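Local coordinates for protein intracellular exo-alpha-(1->5)-L-arabinofuranosidase (Bifidobacterium longum, PDB 2Y2W) that cleaves terminal alpha-(1->5)-linked L-arabinofuranosyl residues from arabinans, and is also active on wheat arabinoxylan, in the breakdown of plant cell-wall polysaccharides, at residues A45-N50 with P448-P453; T493-L498 with T549-L554. One frame throughout, in Å; residues are numbered along the deposited sequence.

Contact 1. Residues A45-N50 with P448-P453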
# COMPACT_ATOMS: atom_id res chain seq x y z
N ALA D 45 -33.07 39.76 28.83
CA ALA D 45 -32.64 39.16 27.57
C ALA D 45 -33.74 39.17 26.51
O ALA D 45 -34.93 39.15 26.84
CB ALA D 45 -32.13 37.74 27.80
N SER D 46 -33.34 39.20 25.24
CA SER D 46 -34.30 39.26 24.14
C SER D 46 -33.99 38.29 23.00
O SER D 46 -32.93 38.38 22.36
CB SER D 46 -34.43 40.69 23.60
OG SER D 46 -35.07 41.53 24.54
N ILE D 47 -34.91 37.36 22.77
CA ILE D 47 -34.87 36.47 21.62
C ILE D 47 -35.98 36.89 20.66
O ILE D 47 -37.16 36.74 20.96
CB ILE D 47 -35.05 34.97 22.02
CG1 ILE D 47 -34.05 34.55 23.10
CG2 ILE D 47 -35.00 34.06 20.79
CD1 ILE D 47 -32.58 34.55 22.68
N ALA D 48 -35.58 37.44 19.51
CA ALA D 48 -36.54 37.96 18.54
C ALA D 48 -36.06 37.81 17.09
O ALA D 48 -34.86 37.85 16.82
CB ALA D 48 -36.86 39.42 18.84
N LEU D 49 -37.01 37.64 16.18
CA LEU D 49 -36.72 37.61 14.75
C LEU D 49 -36.85 39.02 14.17
O LEU D 49 -37.82 39.72 14.45
CB LEU D 49 -37.66 36.64 14.01
CG LEU D 49 -37.39 35.13 14.00
CD1 LEU D 49 -36.00 34.79 13.45
CD2 LEU D 49 -37.60 34.48 15.37
N ASN D 50 -35.87 39.42 13.36
CA ASN D 50 -35.79 40.78 12.83
C ASN D 50 -36.83 41.14 11.77
O ASN D 50 -36.49 41.64 10.69
CB ASN D 50 -34.37 41.09 12.32
CG ASN D 50 -33.49 41.73 13.38
OD1 ASN D 50 -33.66 41.50 14.58
ND2 ASN D 50 -32.53 42.54 12.93
N PRO D 448 -32.32 33.72 15.45
CA PRO D 448 -32.93 34.94 15.97
C PRO D 448 -31.91 35.92 16.55
O PRO D 448 -30.81 35.51 16.94
CB PRO D 448 -33.85 34.43 17.08
CG PRO D 448 -33.20 33.18 17.56
CD PRO D 448 -32.49 32.58 16.38
N ALA D 449 -32.27 37.20 16.58
CA ALA D 449 -31.46 38.21 17.23
C ALA D 449 -31.42 37.95 18.73
O ALA D 449 -32.47 37.82 19.37
CB ALA D 449 -31.99 39.61 16.94
N ILE D 450 -30.21 37.84 19.27
CA ILE D 450 -30.02 37.54 20.69
C ILE D 450 -29.33 38.70 21.40
O ILE D 450 -28.32 39.23 20.93
CB ILE D 450 -29.20 36.23 20.88
CG1 ILE D 450 -29.86 35.06 20.12
CG2 ILE D 450 -29.06 35.89 22.37
CD1 ILE D 450 -28.93 33.89 19.85
N SER D 451 -29.90 39.09 22.54
CA SER D 451 -29.30 40.10 23.41
C SER D 451 -29.33 39.60 24.85
O SER D 451 -30.37 39.62 25.50
CB SER D 451 -30.05 41.43 23.29
OG SER D 451 -30.05 41.90 21.95
N SER D 452 -28.17 39.16 25.34
CA SER D 452 -28.06 38.60 26.68
C SER D 452 -26.79 39.10 27.38
O SER D 452 -25.81 39.42 26.71
CB SER D 452 -28.06 37.07 26.64
OG SER D 452 -26.84 36.56 26.14
N PRO D 453 -26.82 39.18 28.72
CA PRO D 453 -25.62 39.52 29.48
C PRO D 453 -24.52 38.47 29.31
O PRO D 453 -24.77 37.28 29.49
CB PRO D 453 -26.11 39.55 30.94
CG PRO D 453 -27.42 38.83 30.93
CD PRO D 453 -28.01 39.09 29.59
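Ile-47 and Ile-450 face each other as a non-hydrogen-bonded pair, flanked by the hydrogen-bonded pairs Ser-46 with Ser-451 and Ala-48 with Ala-449. The two short strands run almost exactly antiparallel, their axes 4.9 Å apart. From CB, Ile-47 forks toward two neighbours. The methyl CG2, trans to the backbone N, lies alongside the ring of Pro-448 and meets CG of that proline at 3.8 Å. The other branch, CG1, swings back beside the backbone N (chi1 -54°), and a second turn there sends CD1 across to Ile-450, where it sits 3.8 Å from CG1 and equally near CG2. Ile-47 runs alongside both neighbours and points the same way as each. Ile-466, Ala-468 and Leu-494 touch Ile-47 as well. Beyond the pair, Leu-49 brings CD2 to within 4.1 Å of CB of Pro-448.

The backbone supplies the polar part. Ser-46 and Ser-451 exchange two N-H...O bonds, as do Ala-48 and Ala-449; of these, Ala-449 N to Ala-48 O is the shortest at 2.7 Å, though rather bent at the hydrogen. CA-H groups of Ala-45, Ile-47 and Ile-450 add contacts to carbonyl oxygens opposite. The other face carries the small side chains of Ser-46, Ala-48, Ala-449 and Ser-451, and there Ser-46 OG hydrogen-bonds to OG1 of Thr-495 on the next strand. Past the strand, Asn-50 brings OD1 to 3.5 Å from CB of Ala-449.

Main-chain amides thus fix the register while branched aliphatic groups and a proline pack together beside them. No charge pairing takes part, and the join owes its hold to backbone hydrogen bonding and close apolar packing.

Contact 2. Residues T493-L498 with T549-L554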
# COMPACT_ATOMS: atom_id res chain seq x y z
N THR D 493 -34.08 35.88 32.79
CA THR D 493 -35.44 35.90 32.25
C THR D 493 -35.41 36.60 30.89
O THR D 493 -34.82 37.67 30.75
CB THR D 493 -36.43 36.58 33.22
OG1 THR D 493 -36.38 35.92 34.49
CG2 THR D 493 -37.86 36.52 32.69
N LEU D 494 -36.05 35.98 29.91
CA LEU D 494 -35.99 36.45 28.52
C LEU D 494 -37.36 36.74 27.90
O LEU D 494 -38.37 36.17 28.32
CB LEU D 494 -35.20 35.47 27.64
CG LEU D 494 -35.48 33.96 27.74
CD1 LEU D 494 -35.29 33.29 26.38
CD2 LEU D 494 -34.59 33.30 28.79
N THR D 495 -37.36 37.63 26.92
CA THR D 495 -38.56 37.98 26.16
C THR D 495 -38.56 37.27 24.81
O THR D 495 -37.56 37.29 24.09
CB THR D 495 -38.69 39.50 25.94
OG1 THR D 495 -37.46 40.02 25.45
CG2 THR D 495 -39.05 40.21 27.24
N ILE D 496 -39.69 36.64 24.48
CA ILE D 496 -39.82 35.90 23.22
C ILE D 496 -40.76 36.65 22.27
O ILE D 496 -41.96 36.78 22.54
CB ILE D 496 -40.33 34.46 23.46
CG1 ILE D 496 -39.50 33.76 24.55
CG2 ILE D 496 -40.31 33.66 22.15
CD1 ILE D 496 -40.24 32.63 25.26
N ASP D 497 -40.20 37.13 21.17
CA ASP D 497 -40.95 37.89 20.18
C ASP D 497 -40.70 37.34 18.78
O ASP D 497 -39.72 37.70 18.12
CB ASP D 497 -40.58 39.39 20.26
CG ASP D 497 -41.41 40.26 19.32
OD1 ASP D 497 -42.43 39.79 18.77
OD2 ASP D 497 -41.03 41.44 19.13
N LEU D 498 -41.59 36.44 18.33
CA LEU D 498 -41.47 35.82 17.02
C LEU D 498 -41.70 36.84 15.90
O LEU D 498 -40.74 37.31 15.28
CB LEU D 498 -42.42 34.61 16.88
CG LEU D 498 -42.18 33.32 17.69
CD1 LEU D 498 -40.72 32.86 17.65
CD2 LEU D 498 -42.67 33.43 19.14
N THR D 549 -46.19 38.78 22.47
CA THR D 549 -45.01 38.58 23.32
C THR D 549 -45.28 37.63 24.48
O THR D 549 -46.41 37.54 24.97
CB THR D 549 -44.45 39.92 23.86
OG1 THR D 549 -45.52 40.73 24.36
CG2 THR D 549 -43.71 40.68 22.76
N CYS D 550 -44.23 36.94 24.92
CA CYS D 550 -44.31 36.00 26.05
C CYS D 550 -42.98 35.95 26.81
O CYS D 550 -41.92 36.26 26.26
CB CYS D 550 -44.73 34.61 25.58
SG CYS D 550 -43.87 33.99 24.10
N THR D 551 -43.04 35.56 28.09
CA THR D 551 -41.86 35.51 28.96
C THR D 551 -41.75 34.20 29.75
O THR D 551 -42.76 33.55 30.04
CB THR D 551 -41.82 36.69 29.96
OG1 THR D 551 -43.02 36.71 30.74
CG2 THR D 551 -41.65 38.03 29.24
N ALA D 552 -40.51 33.83 30.08
CA ALA D 552 -40.22 32.64 30.88
C ALA D 552 -38.90 32.80 31.64
O ALA D 552 -37.98 33.47 31.17
CB ALA D 552 -40.17 31.40 29.98
N THR D 553 -38.83 32.17 32.81
CA THR D 553 -37.63 32.22 33.66
C THR D 553 -36.74 30.99 33.47
O THR D 553 -37.17 29.85 33.66
CB THR D 553 -37.98 32.43 35.16
OG1 THR D 553 -36.81 32.29 35.97
CG2 THR D 553 -39.05 31.44 35.65
N LEU D 554 -35.48 31.23 33.09
CA LEU D 554 -34.50 30.16 32.90
C LEU D 554 -33.42 30.18 33.98
O LEU D 554 -32.56 31.06 33.99
CB LEU D 554 -33.87 30.24 31.50
CG LEU D 554 -34.53 29.44 30.37
CD1 LEU D 554 -35.88 30.01 29.96
CD2 LEU D 554 -33.60 29.35 29.17
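Leu-494 and Leu-554 meet at a slant, CD2 of the first lying 3.7 Å from CD1 of the second. Leu-494 also leans on Ala-45, and Leu-554 on Ile-560, which helps to bury both. On the same face as Leu-494, Cys-550 lies against Ile-496. Its SG is tucked between its own backbone N and carbonyl carbon (chi1 46°), which sets the sulfur 3.6 Å from Ile-496 CB and close to CD1 as well.

Threonines occupy the other face. Thr-495 and Thr-551 meet methyl to methyl, CG2 to CG2 at 3.9 Å, while OG1 of Thr-495 turns to Ala-45 O on the neighbouring strand. Thr-493 approaches Thr-553 askew: its OG1 stays 3.9 Å from Thr-553 OG1, too far for a hydrogen bond, and its CG2 rests 3.4 Å from Ala-552 O. A glycine in place of Thr-493 would probably leave the carbonyl of Ala-552 without its methyl cover and open a gap beside Thr-553.

The backbones pair unevenly. Ile-496 N reaches Cys-550 O at 2.9 Å, nearly straight and close to the line of the carbonyl bond, and Cys-550 N returns a bond to Ile-496 O. Near Thr-493 the single bond, Leu-494 N to Ala-552 O, is weak at 3.4 Å.

A mainly apolar face, on which Leu-494 and Ala-552 are buried, and a threonine face make this an amphipathic antiparallel strand pair, as expected in a layer of the C-terminal jelly-roll beta-sandwich of family 51 arabinofuranosidases.

Overall arrangement
Contacts 1 and 2 lie side by side in one sheet, their centres 10 Å apart. Strand 45-48 runs parallel to strand 492-497, and backbone hydrogen bonds of Ala-45 and Ile-47 to Thr-495 join the two pairs, giving the strand order 448-453, 45-50, 493-498, 549-554. Both strands of contact 1 precede those of contact 2 in sequence. Nearly 400 residues separate the strands of contact 1, and the (beta/alpha)8 barrel lies between them, whereas only 50 separate those of contact 2. The start of the modelled chain is therefore held in the same sheet as strands from the C-terminal part, beside the barrel and away from the probable catalytic residues.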